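Local coordinates for protein gluconate kinase (Lactobacillus acidophilus, PDB 3LL3) that probably phosphorylates gluconate or a related sugar such as xylulose with ATP, as an FGGY-family carbohydrate kinase, at residues K168-T173 with I233-S238; V372-I377 with R410-N415. All blocks are in the same frame, centred on the assembly; numbering follows the deposited sequence.

Interaction 1: K168-T173 with I233-S238; sequences KLVTDT and IILGAS
Asp172 comes beside Ala237, their CA atoms 6.1 Å apart, where the short strand 170-172 crosses strand 233-238 at 48°, with no hydrogen bond joining the two segments directly. The strands belong to different sheets, and side chains fill the gap between them. Leu235 projects from strand 233-238 against the backbone of 170-172: its CD2 meets CG1 of Val170 at 3.7 Å and lies 3.6 Å from the carbonyl O of Thr171, while CD1 rests near the carbonyl of Val170. Asp172 stands beside it, with CG set between its backbone N and carbonyl carbon (chi1 69°), which turns the carboxylate over the backbone of Gly236 and Ala237. The carbonyl O of Gly236 lies above the carboxylate plane, almost directly over CG at 3.1 Å, and CA of Ala237 adjoins the same face, 3.4 Å from OD1. No hydrogen joins these acceptors; Lys158 NZ probably offsets the carboxylate's charge through a salt bridge to OD2, and also bonds the carbonyl O of Leu235. OD1 bonds the hydroxyl of Thr174, which also bonds the N of Ser238, so a side chain relays the connection between the strands. An alanine in place of Asp172 would probably leave Lys158 without its charged mate and Thr174 freer to turn. Gly236, at phi 84°, adopts a backbone shape that calls for glycine. Both strands end in N-caps, Asp172 for helix 173-176, through a weak bond to N of Met175, and Ser238 for helix 239-245. This is the layered α/β architecture of the actin-like FGGY N-terminal domain, whose strand 232-238, between 70-78 and 213-214, leads into Asp239 of the xylulose pocket.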
loop_
_atom_site.group_PDB
_atom_site.type_symbol
_atom_site.label_atom_id
_atom_site.label_comp_id
_atom_site.label_asym_id
_atom_site.label_seq_id
_atom_site.Cartn_x
_atom_site.Cartn_y
_atom_site.Cartn_z
ATOM N N LYS A 168 -5.933 27.232 45.659
ATOM C CA LYS A 168 -6.016 28.234 44.598
ATOM C C LYS A 168 -6.287 27.597 43.222
ATOM O O LYS A 168 -5.845 26.484 42.943
ATOM C CB LYS A 168 -4.760 29.105 44.581
ATOM C CG LYS A 168 -4.618 29.987 45.828
ATOM C CD LYS A 168 -3.405 30.908 45.769
ATOM C CE LYS A 168 -3.503 32.008 46.831
ATOM N NZ LYS A 168 -3.354 31.482 48.222
ATOM N N LEU A 169 -7.049 28.300 42.393
ATOM C CA LEU A 169 -7.361 27.860 41.043
ATOM C C LEU A 169 -6.691 28.787 40.048
ATOM O O LEU A 169 -7.218 29.857 39.743
ATOM C CB LEU A 169 -8.869 27.875 40.793
ATOM C CG LEU A 169 -9.638 26.584 41.053
ATOM C CD1 LEU A 169 -11.104 26.727 40.619
ATOM C CD2 LEU A 169 -8.992 25.434 40.321
ATOM N N VAL A 170 -5.541 28.360 39.526
ATOM C CA VAL A 170 -4.781 29.165 38.590
ATOM C C VAL A 170 -4.250 28.287 37.458
ATOM O O VAL A 170 -3.817 27.156 37.697
ATOM C CB VAL A 170 -3.589 29.818 39.286
ATOM C CG1 VAL A 170 -2.817 30.686 38.309
ATOM C CG2 VAL A 170 -4.065 30.646 40.495
ATOM N N THR A 171 -4.312 28.795 36.236
ATOM C CA THR A 171 -3.678 28.118 35.097
ATOM C C THR A 171 -2.595 29.022 34.494
ATOM O O THR A 171 -2.625 30.243 34.686
ATOM C CB THR A 171 -4.718 27.700 34.027
ATOM O OG1 THR A 171 -4.106 26.815 33.081
ATOM C CG2 THR A 171 -5.294 28.916 33.298
ATOM N N ASP A 172 -1.621 28.450 33.792
ATOM C CA ASP A 172 -0.626 29.294 33.152
ATOM C C ASP A 172 -1.051 29.514 31.709
ATOM O O ASP A 172 -1.874 28.775 31.178
ATOM C CB ASP A 172 0.770 28.659 33.180
ATOM C CG ASP A 172 0.864 27.442 32.272
ATOM O OD1 ASP A 172 1.467 27.538 31.178
ATOM O OD2 ASP A 172 0.316 26.384 32.655
ATOM N N THR A 173 -0.482 30.532 31.089
ATOM C CA THR A 173 -0.769 30.866 29.707
ATOM C C THR A 173 -0.650 29.655 28.753
ATOM O O THR A 173 -1.487 29.487 27.893
ATOM C CB THR A 173 0.179 31.968 29.213
ATOM O OG1 THR A 173 0.108 33.103 30.093
ATOM C CG2 THR A 173 -0.176 32.381 27.812
ATOM N N ILE A 233 5.240 26.241 45.379
ATOM C CA ILE A 233 4.699 25.667 44.172
ATOM C C ILE A 233 4.964 26.650 43.041
ATOM O O ILE A 233 4.619 27.830 43.145
ATOM C CB ILE A 233 3.182 25.440 44.260
ATOM C CG1 ILE A 233 2.860 24.447 45.373
ATOM C CG2 ILE A 233 2.652 24.905 42.926
ATOM C CD1 ILE A 233 3.343 23.049 45.067
ATOM N N ILE A 234 5.592 26.167 41.972
ATOM C CA ILE A 234 5.765 26.956 40.760
ATOM C C ILE A 234 4.664 26.537 39.801
ATOM O O ILE A 234 4.471 25.336 39.536
ATOM C CB ILE A 234 7.155 26.718 40.133
ATOM C CG1 ILE A 234 8.242 26.769 41.220
ATOM C CG2 ILE A 234 7.426 27.745 39.036
ATOM C CD1 ILE A 234 8.188 28.022 42.100
ATOM N N LEU A 235 3.919 27.516 39.305
ATOM C CA LEU A 235 2.755 27.219 38.500
ATOM C C LEU A 235 3.060 26.211 37.374
ATOM O O LEU A 235 2.310 25.262 37.156
ATOM C CB LEU A 235 2.161 28.503 37.937
ATOM C CG LEU A 235 0.860 28.303 37.172
ATOM C CD1 LEU A 235 -0.180 27.517 38.012
ATOM C CD2 LEU A 235 0.305 29.646 36.669
ATOM N N GLY A 236 4.164 26.403 36.668
ATOM C CA GLY A 236 4.531 25.457 35.621
ATOM C C GLY A 236 3.852 25.698 34.287
ATOM O O GLY A 236 3.309 26.773 34.061
ATOM N N ALA A 237 3.881 24.695 33.402
ATOM C CA ALA A 237 3.439 24.863 32.027
ATOM C C ALA A 237 3.092 23.530 31.374
ATOM O O ALA A 237 3.106 22.486 32.018
ATOM C CB ALA A 237 4.497 25.580 31.211
ATOM N N SER A 238 2.771 23.586 30.090
ATOM C CA SER A 238 2.348 22.404 29.344
ATOM C C SER A 238 3.550 21.528 28.941
ATOM O O SER A 238 4.673 22.026 28.802
ATOM C CB SER A 238 1.619 22.853 28.086
ATOM O OG SER A 238 2.512 23.508 27.199
#

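Interaction 2: V372-I377 with R410-N415; sequences VIEGII and RQLCAN
Glu374 meets Leu412 through its aliphatic stem, CG to CD2 at 4.1 Å, and its carboxylate, the one flat group among the touching side chains, takes no part in the contact with 410-415. That group is held on other parts of the chain: OE2 is gripped by Tyr471, Arg370 and the N of Gly330, and OE1 by Ser331, so the buried charge is well provided for. The contact itself is apolar. Leu412 points between Ile373 and Ile377, one helical turn apart; its CD1 reaches CG2 of Ile373 at 3.9 Å, the two side chains crossing at about a right angle. Helix axes 10.4 Å apart, crossing at -53°, fit ridges-into-grooves packing of the i+4 kind: Ile373 and Ile377 form one ridge, and Leu412 stands in the other between Phe408, which Ile373 touches, and Ile416, which Ile377 touches. Helix 407-417 is itself the connection of a beta-alpha-beta crossover, joining the parallel neighbours 396-400 and 421-424. Ile377 carries the C-terminal part of the contact on its helix. Extended through chi2, it brings CD1 against Leu412, 3.7 Å from CB, the two side chains meeting at a slant, and also 3.9 Å from SG of Cys413. CG2 of the same isoleucine comes within 4.1 Å of that sulfur, which therefore meets both ends of the branched chain. Cys413 also touches Ile421 of the sheet, whereas Ile373 leans on Leu321 of the ATP pocket and comes about 7 Å from the bound nucleotide.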
loop_
_atom_site.group_PDB
_atom_site.type_symbol
_atom_site.label_atom_id
_atom_site.label_comp_id
_atom_site.label_asym_id
_atom_site.label_seq_id
_atom_site.Cartn_x
_atom_site.Cartn_y
_atom_site.Cartn_z
ATOM N N VAL A 372 8.886 1.690 5.674
ATOM C CA VAL A 372 8.130 2.027 6.878
ATOM C C VAL A 372 8.861 3.137 7.638
ATOM O O VAL A 372 8.269 4.158 7.998
ATOM C CB VAL A 372 7.934 0.812 7.811
ATOM C CG1 VAL A 372 7.443 1.272 9.191
ATOM C CG2 VAL A 372 6.970 -0.223 7.185
ATOM N N ILE A 373 10.163 2.943 7.845
ATOM C CA ILE A 373 10.956 3.918 8.592
ATOM C C ILE A 373 10.992 5.244 7.856
ATOM O O ILE A 373 10.827 6.302 8.464
ATOM C CB ILE A 373 12.397 3.423 8.842
ATOM C CG1 ILE A 373 12.372 2.239 9.804
ATOM C CG2 ILE A 373 13.232 4.542 9.471
ATOM C CD1 ILE A 373 13.628 1.369 9.760
ATOM N N GLU A 374 11.222 5.193 6.551
ATOM C CA GLU A 374 11.223 6.397 5.743
ATOM C C GLU A 374 9.867 7.117 5.723
ATOM O O GLU A 374 9.830 8.355 5.747
ATOM C CB GLU A 374 11.683 6.106 4.321
ATOM C CG GLU A 374 13.184 5.787 4.224
ATOM C CD GLU A 374 13.612 5.269 2.863
ATOM O OE1 GLU A 374 12.731 5.000 2.006
ATOM O OE2 GLU A 374 14.844 5.119 2.657
ATOM N N GLY A 375 8.779 6.346 5.663
ATOM C CA GLY A 375 7.442 6.913 5.663
ATOM C C GLY A 375 7.137 7.614 6.978
ATOM O O GLY A 375 6.563 8.715 6.998
ATOM N N ILE A 376 7.506 6.970 8.085
ATOM C CA ILE A 376 7.310 7.556 9.399
ATOM C C ILE A 376 7.985 8.934 9.434
ATOM O O ILE A 376 7.373 9.922 9.815
ATOM C CB ILE A 376 7.854 6.642 10.509
ATOM C CG1 ILE A 376 6.879 5.495 10.768
ATOM C CG2 ILE A 376 8.050 7.425 11.814
ATOM C CD1 ILE A 376 7.461 4.364 11.568
ATOM N N ILE A 377 9.222 8.995 8.961
ATOM C CA ILE A 377 10.002 10.238 8.967
ATOM C C ILE A 377 9.486 11.256 7.951
ATOM O O ILE A 377 9.478 12.459 8.221
ATOM C CB ILE A 377 11.495 9.931 8.676
ATOM C CG1 ILE A 377 12.044 8.985 9.743
ATOM C CG2 ILE A 377 12.330 11.225 8.632
ATOM C CD1 ILE A 377 13.540 8.636 9.526
ATOM N N ARG A 410 18.627 8.523 13.256
ATOM C CA ARG A 410 19.082 9.896 13.430
ATOM C C ARG A 410 19.589 10.455 12.116
ATOM O O ARG A 410 19.228 11.565 11.721
ATOM C CB ARG A 410 20.158 9.969 14.515
ATOM C CG ARG A 410 19.598 9.739 15.904
ATOM C CD ARG A 410 20.682 9.446 16.916
ATOM N NE ARG A 410 20.121 9.317 18.257
ATOM C CZ ARG A 410 20.856 9.205 19.360
ATOM N NH1 ARG A 410 22.186 9.189 19.269
ATOM N NH2 ARG A 410 20.271 9.109 20.549
ATOM N N GLN A 411 20.412 9.671 11.423
ATOM C CA GLN A 411 20.997 10.123 10.170
ATOM C C GLN A 411 19.957 10.246 9.076
ATOM O O GLN A 411 20.001 11.158 8.231
ATOM C CB GLN A 411 22.122 9.167 9.719
ATOM C CG GLN A 411 22.859 9.669 8.493
ATOM C CD GLN A 411 23.597 10.972 8.770
ATOM O OE1 GLN A 411 23.471 11.947 8.026
ATOM N NE2 GLN A 411 24.353 10.998 9.857
ATOM N N LEU A 412 19.021 9.305 9.077
ATOM C CA LEU A 412 17.934 9.337 8.107
ATOM C C LEU A 412 17.114 10.626 8.269
ATOM O O LEU A 412 16.718 11.263 7.286
ATOM C CB LEU A 412 17.042 8.113 8.306
ATOM C CG LEU A 412 16.691 7.385 7.027
ATOM C CD1 LEU A 412 16.049 6.051 7.323
ATOM C CD2 LEU A 412 15.754 8.259 6.253
ATOM N N CYS A 413 16.865 11.014 9.515
ATOM C CA CYS A 413 16.139 12.270 9.774
ATOM C C CYS A 413 16.918 13.441 9.213
ATOM O O CYS A 413 16.362 14.314 8.555
ATOM C CB CYS A 413 15.935 12.489 11.276
ATOM S SG CYS A 413 14.644 11.448 12.007
ATOM N N ALA A 414 18.215 13.461 9.498
ATOM C CA ALA A 414 19.098 14.498 8.971
ATOM C C ALA A 414 19.009 14.564 7.444
ATOM O O ALA A 414 18.914 15.646 6.865
ATOM C CB ALA A 414 20.538 14.222 9.395
ATOM N N ASN A 415 19.075 13.398 6.802
ATOM C CA ASN A 415 19.020 13.316 5.348
ATOM C C ASN A 415 17.678 13.751 4.723
ATOM O O ASN A 415 17.661 14.375 3.659
ATOM C CB ASN A 415 19.387 11.904 4.898
ATOM C CG ASN A 415 20.832 11.547 5.226
ATOM O OD1 ASN A 415 21.621 12.416 5.590
ATOM N ND2 ASN A 415 21.176 10.271 5.103
#

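Overall arrangement
From the N terminus, the chain first lays down four strands of a sheet (4-11, 15-22, 27-34 and 70-78), then runs through helix 157-166 to 168-173. Interaction 1 closes the loop of 59 residues that returns at 233-238, adding strand 232-238 to that sheet, within the N-terminal domain. The chain then enters the C-terminal domain, where interaction 2 closes a shorter loop of 32 residues, from helix 365-388 through strand 396-400 to helix 407-417. The loops follow in series and neither nest nor cross. Their centres lie 37 Å apart, on opposite sides of the chain's centre: interaction 1 joins two sheets, its Ser238 side chain about 7 Å from the bound xylulose, interaction 2 two helices near the nucleotide.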